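Local atomic coordinates of aldose-aldose oxidoreductase (Caulobacter crescentus, PDB entry 5A04), a protein that probably catalyses the coupled oxidation and reduction of aldoses such as glucose, using a bound NADP(H) cofactor held by its Rossmann-fold domain. Residues A107-D112 and V323-Y328; F227-P232 and A237-A242. One frame throughout, in Å; residues are numbered along the deposited sequence.

Contact 1: A107-D112 and V323-Y328; sequences ANTVAD and VIEAIY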
# COMPACT_ATOMS: atom_id res chain seq x y z
N ALA A 107 -3.82 -5.32 25.09
CA ALA A 107 -3.37 -4.48 26.19
C ALA A 107 -2.30 -3.52 25.68
O ALA A 107 -1.98 -3.55 24.49
CB ALA A 107 -2.83 -5.34 27.34
N ASN A 108 -1.72 -2.70 26.55
CA ASN A 108 -0.73 -1.72 26.09
C ASN A 108 0.61 -2.32 25.69
O ASN A 108 1.35 -1.73 24.90
CB ASN A 108 -0.47 -0.66 27.17
CG ASN A 108 -1.69 0.20 27.47
OD1 ASN A 108 -2.71 0.13 26.77
ND2 ASN A 108 -1.58 1.02 28.50
N THR A 109 0.96 -3.47 26.28
CA THR A 109 2.30 -4.02 26.12
C THR A 109 2.29 -5.54 26.06
O THR A 109 1.32 -6.18 26.46
CB THR A 109 3.23 -3.63 27.30
OG1 THR A 109 2.76 -4.27 28.50
CG2 THR A 109 3.25 -2.13 27.52
N VAL A 110 3.41 -6.10 25.61
CA VAL A 110 3.61 -7.54 25.63
C VAL A 110 3.45 -8.09 27.05
O VAL A 110 2.72 -9.06 27.27
CB VAL A 110 4.99 -7.90 25.07
CG1 VAL A 110 5.33 -9.37 25.35
CG2 VAL A 110 5.01 -7.63 23.56
N ALA A 111 4.12 -7.45 28.01
CA ALA A 111 4.06 -7.90 29.41
C ALA A 111 2.63 -7.95 29.94
O ALA A 111 2.26 -8.87 30.66
CB ALA A 111 4.92 -6.99 30.29
N ASP A 112 1.84 -6.95 29.59
CA ASP A 112 0.46 -6.91 30.08
C ASP A 112 -0.36 -8.05 29.48
O ASP A 112 -1.18 -8.66 30.16
CB ASP A 112 -0.19 -5.56 29.76
CG ASP A 112 0.33 -4.43 30.63
OD1 ASP A 112 0.83 -4.70 31.74
OD2 ASP A 112 0.22 -3.26 30.20
N VAL A 323 4.52 -7.56 17.64
CA VAL A 323 4.88 -6.87 16.41
C VAL A 323 4.69 -5.36 16.58
O VAL A 323 5.50 -4.58 16.08
CB VAL A 323 4.05 -7.37 15.21
CG1 VAL A 323 4.56 -6.71 13.93
CG2 VAL A 323 4.17 -8.89 15.10
N ILE A 324 3.64 -4.96 17.29
CA ILE A 324 3.41 -3.54 17.54
C ILE A 324 4.60 -2.90 18.26
O ILE A 324 5.05 -1.81 17.88
CB ILE A 324 2.09 -3.33 18.34
CG1 ILE A 324 0.90 -3.52 17.38
CG2 ILE A 324 2.05 -1.95 18.97
CD1 ILE A 324 -0.45 -3.67 18.08
N GLU A 325 5.12 -3.59 19.28
CA GLU A 325 6.32 -3.09 19.96
C GLU A 325 7.47 -2.94 18.96
O GLU A 325 8.20 -1.93 19.00
CB GLU A 325 6.72 -4.02 21.11
CG GLU A 325 5.77 -3.87 22.31
CD GLU A 325 6.34 -4.39 23.62
OE1 GLU A 325 7.49 -4.90 23.63
OE2 GLU A 325 5.61 -4.29 24.65
N ALA A 326 7.62 -3.90 18.06
CA ALA A 326 8.70 -3.84 17.07
C ALA A 326 8.50 -2.71 16.06
O ALA A 326 9.47 -2.09 15.61
CB ALA A 326 8.86 -5.17 16.35
N ILE A 327 7.24 -2.47 15.66
CA ILE A 327 6.92 -1.36 14.75
C ILE A 327 7.30 -0.02 15.40
O ILE A 327 7.95 0.82 14.78
CB ILE A 327 5.42 -1.36 14.35
CG1 ILE A 327 5.11 -2.61 13.51
CG2 ILE A 327 5.05 -0.06 13.59
CD1 ILE A 327 3.60 -2.97 13.48
N TYR A 328 6.90 0.17 16.65
CA TYR A 328 7.23 1.41 17.33
C TYR A 328 8.76 1.57 17.44
O TYR A 328 9.30 2.66 17.24
CB TYR A 328 6.57 1.45 18.70
CG TYR A 328 5.10 1.83 18.70
CD1 TYR A 328 4.63 2.90 17.94
CD2 TYR A 328 4.20 1.15 19.50
CE1 TYR A 328 3.28 3.27 17.97
CE2 TYR A 328 2.86 1.50 19.53
CZ TYR A 328 2.41 2.56 18.77
OH TYR A 328 1.07 2.90 18.83
O HOH W 1 6.25 -5.38 27.60
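E325 meets T109 and V110 in a small contact between domains near the protein surface: one carboxylate of the C-terminal alpha/beta domain, carried on helix 314-333, reaches the first turn of helix 110-123 in the NAD-binding Rossmann fold. It is a worked example of an acidic side chain at a helix N-terminus, where backbone N-H groups have no preceding turn to bond. The V110 N-H donates a hydrogen bond to E325 OE2 over 3.0 Å, almost straight at 176°, and comes in from above the carboxylate plane, 50° out of it. A water adds a second link, accepting from A111 N and donating to E325 OE2, so this oxygen serves one amide directly and the next through water. T109 CB comes 3.6 Å from E325 OE2. T109 is also the N-cap: its OG1 accepts from D112 N at 3.0 Å, a placement that follows from chi1 67°, with OG1 between the backbone N and the carbonyl carbon. V110 CG2 crosses the end of the glutamate chain at a slant, a methyl in van der Waals contact 3.5 Å from E325 CD. With an alanine here instead of E325, the V110 amide is likely to lose its acceptor on helix 314-333, and the water one of its partners. The partial positive charge of the helix start probably favours the ionised carboxylate, which would make this directional link between the domains charge-assisted.

Contact 2: F227-P232 and A237-A242; sequences FQLLFP and ANCVSA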
# COMPACT_ATOMS: atom_id res chain seq x y z
N PHE A 227 4.12 0.66 8.14
CA PHE A 227 5.13 -0.35 8.42
C PHE A 227 5.20 -1.41 7.34
O PHE A 227 4.26 -1.60 6.56
CB PHE A 227 4.89 -0.99 9.81
CG PHE A 227 3.48 -1.48 10.05
CD1 PHE A 227 2.47 -0.60 10.45
CD2 PHE A 227 3.18 -2.84 9.93
CE1 PHE A 227 1.16 -1.08 10.69
CE2 PHE A 227 1.89 -3.31 10.18
CZ PHE A 227 0.88 -2.43 10.56
N GLN A 228 6.37 -2.03 7.27
CA GLN A 228 6.62 -3.12 6.34
C GLN A 228 6.90 -4.37 7.14
O GLN A 228 7.58 -4.30 8.16
CB GLN A 228 7.83 -2.83 5.45
CG GLN A 228 7.75 -1.52 4.70
CD GLN A 228 8.89 -1.38 3.73
OE1 GLN A 228 10.05 -1.22 4.13
NE2 GLN A 228 8.58 -1.46 2.42
N LEU A 229 6.39 -5.51 6.67
CA LEU A 229 6.66 -6.80 7.29
C LEU A 229 7.26 -7.76 6.28
O LEU A 229 6.82 -7.81 5.13
CB LEU A 229 5.37 -7.42 7.86
CG LEU A 229 4.53 -6.55 8.81
CD1 LEU A 229 3.21 -7.24 9.13
CD2 LEU A 229 5.29 -6.26 10.09
N LEU A 230 8.25 -8.53 6.72
CA LEU A 230 8.75 -9.65 5.93
C LEU A 230 8.45 -10.94 6.68
O LEU A 230 8.59 -10.99 7.90
CB LEU A 230 10.26 -9.51 5.69
CG LEU A 230 10.96 -10.63 4.93
CD1 LEU A 230 10.50 -10.70 3.47
CD2 LEU A 230 12.48 -10.42 5.00
N PHE A 231 8.01 -11.97 5.95
CA PHE A 231 7.65 -13.25 6.55
C PHE A 231 8.63 -14.36 6.11
O PHE A 231 9.30 -14.21 5.09
CB PHE A 231 6.21 -13.63 6.16
CG PHE A 231 5.17 -12.67 6.68
CD1 PHE A 231 4.80 -11.55 5.95
CD2 PHE A 231 4.55 -12.89 7.90
CE1 PHE A 231 3.83 -10.67 6.44
CE2 PHE A 231 3.58 -12.02 8.40
CZ PHE A 231 3.22 -10.91 7.66
N PRO A 232 8.69 -15.48 6.86
CA PRO A 232 9.67 -16.53 6.53
C PRO A 232 9.55 -17.08 5.10
O PRO A 232 10.57 -17.42 4.49
CB PRO A 232 9.36 -17.63 7.55
CG PRO A 232 8.86 -16.87 8.74
CD PRO A 232 8.01 -15.77 8.14
N ALA A 237 4.58 -7.45 3.40
CA ALA A 237 3.40 -6.61 3.57
C ALA A 237 3.79 -5.14 3.71
O ALA A 237 4.78 -4.81 4.37
CB ALA A 237 2.55 -7.05 4.77
N ASN A 238 3.03 -4.28 3.04
CA ASN A 238 3.10 -2.83 3.20
C ASN A 238 1.82 -2.39 3.87
O ASN A 238 0.74 -2.62 3.31
CB ASN A 238 3.18 -2.10 1.85
CG ASN A 238 4.58 -1.80 1.39
OD1 ASN A 238 5.57 -2.16 2.04
ND2 ASN A 238 4.68 -1.15 0.23
N CYS A 239 1.94 -1.74 5.03
CA CYS A 239 0.78 -1.42 5.86
C CYS A 239 0.70 0.05 6.21
O CYS A 239 1.70 0.67 6.60
CB CYS A 239 0.85 -2.24 7.16
SG CYS A 239 0.97 -4.05 6.91
N VAL A 240 -0.51 0.61 6.10
CA VAL A 240 -0.77 1.96 6.59
C VAL A 240 -1.59 1.94 7.87
O VAL A 240 -2.55 1.17 7.98
CB VAL A 240 -1.50 2.81 5.52
CG1 VAL A 240 -2.16 4.05 6.15
CG2 VAL A 240 -0.54 3.21 4.39
N SER A 241 -1.20 2.77 8.84
CA SER A 241 -1.98 3.05 10.05
C SER A 241 -2.09 4.56 10.18
O SER A 241 -1.06 5.24 10.21
CB SER A 241 -1.30 2.46 11.29
OG SER A 241 -2.02 2.78 12.46
N ALA A 242 -3.31 5.11 10.27
CA ALA A 242 -3.44 6.56 10.25
C ALA A 242 -4.65 7.08 11.04
O ALA A 242 -5.67 6.41 11.14
CB ALA A 242 -3.54 7.06 8.79
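F227 and C239 face each other in the antiparallel hairpin of strands 224-230 and 236-242, and the tightest packing lies on their side of the sheet. The F227 ring has the C239 methylene over one face, a CH-pi contact with CB 3.4 Å from the ring centroid; chi1 of 50° puts CG between the backbone N and the carbonyl carbon and carries the ring beneath its cross-strand partner. C239 SG stands obliquely to the same ring, 4.2 Å from its centroid. Packing thins toward the turn, where A237 CB lies 4.2 Å from L229 CB and 4.2 Å from F231 CE1, at the edge of that ring. Paired N-H···O=C bonds join F227 with C239 and L229 with A237. Between them, Q228 and N238 form a non-hydrogen-bonded pair on the other face. Their side chains run side by side, and Q228 NE2 donates to a lone pair of N238 OD1 at 3.1 Å. This more polar face meets the second subunit rather than solvent: Q228 NE2 also bonds N226 O of that subunit, while Q228 OE1 accepts from N206 ND2 of its own chain. Exposed P232 marks the solvent end. Helix 182-198 covers the F227 face, and strands 204-210 and 156-162 flank the hairpin in the large mixed sheet.

The centres of contacts 1 and 2 are about 16 Å apart, and helix 314-333 bridges them. One side of this helix sends E325 to the Rossmann domain; V323 and I327 pack against the sheet instead, with I327 CD1 3.6 Å from F227 CD2 and V323 CG1 3.9 Å from L229 CD2. Along the chain, residues 107-112 come first, then both hairpin strands of contact 2, and finally 323-328, so contact 1 closes a long-range connection while contact 2 is local. The principle is a division of labour: the hairpin supplies two neighbouring strands of the mixed sheet and part of the contact with the second subunit, and the helix resting on that sheet carries a polar link to the cofactor-binding domain.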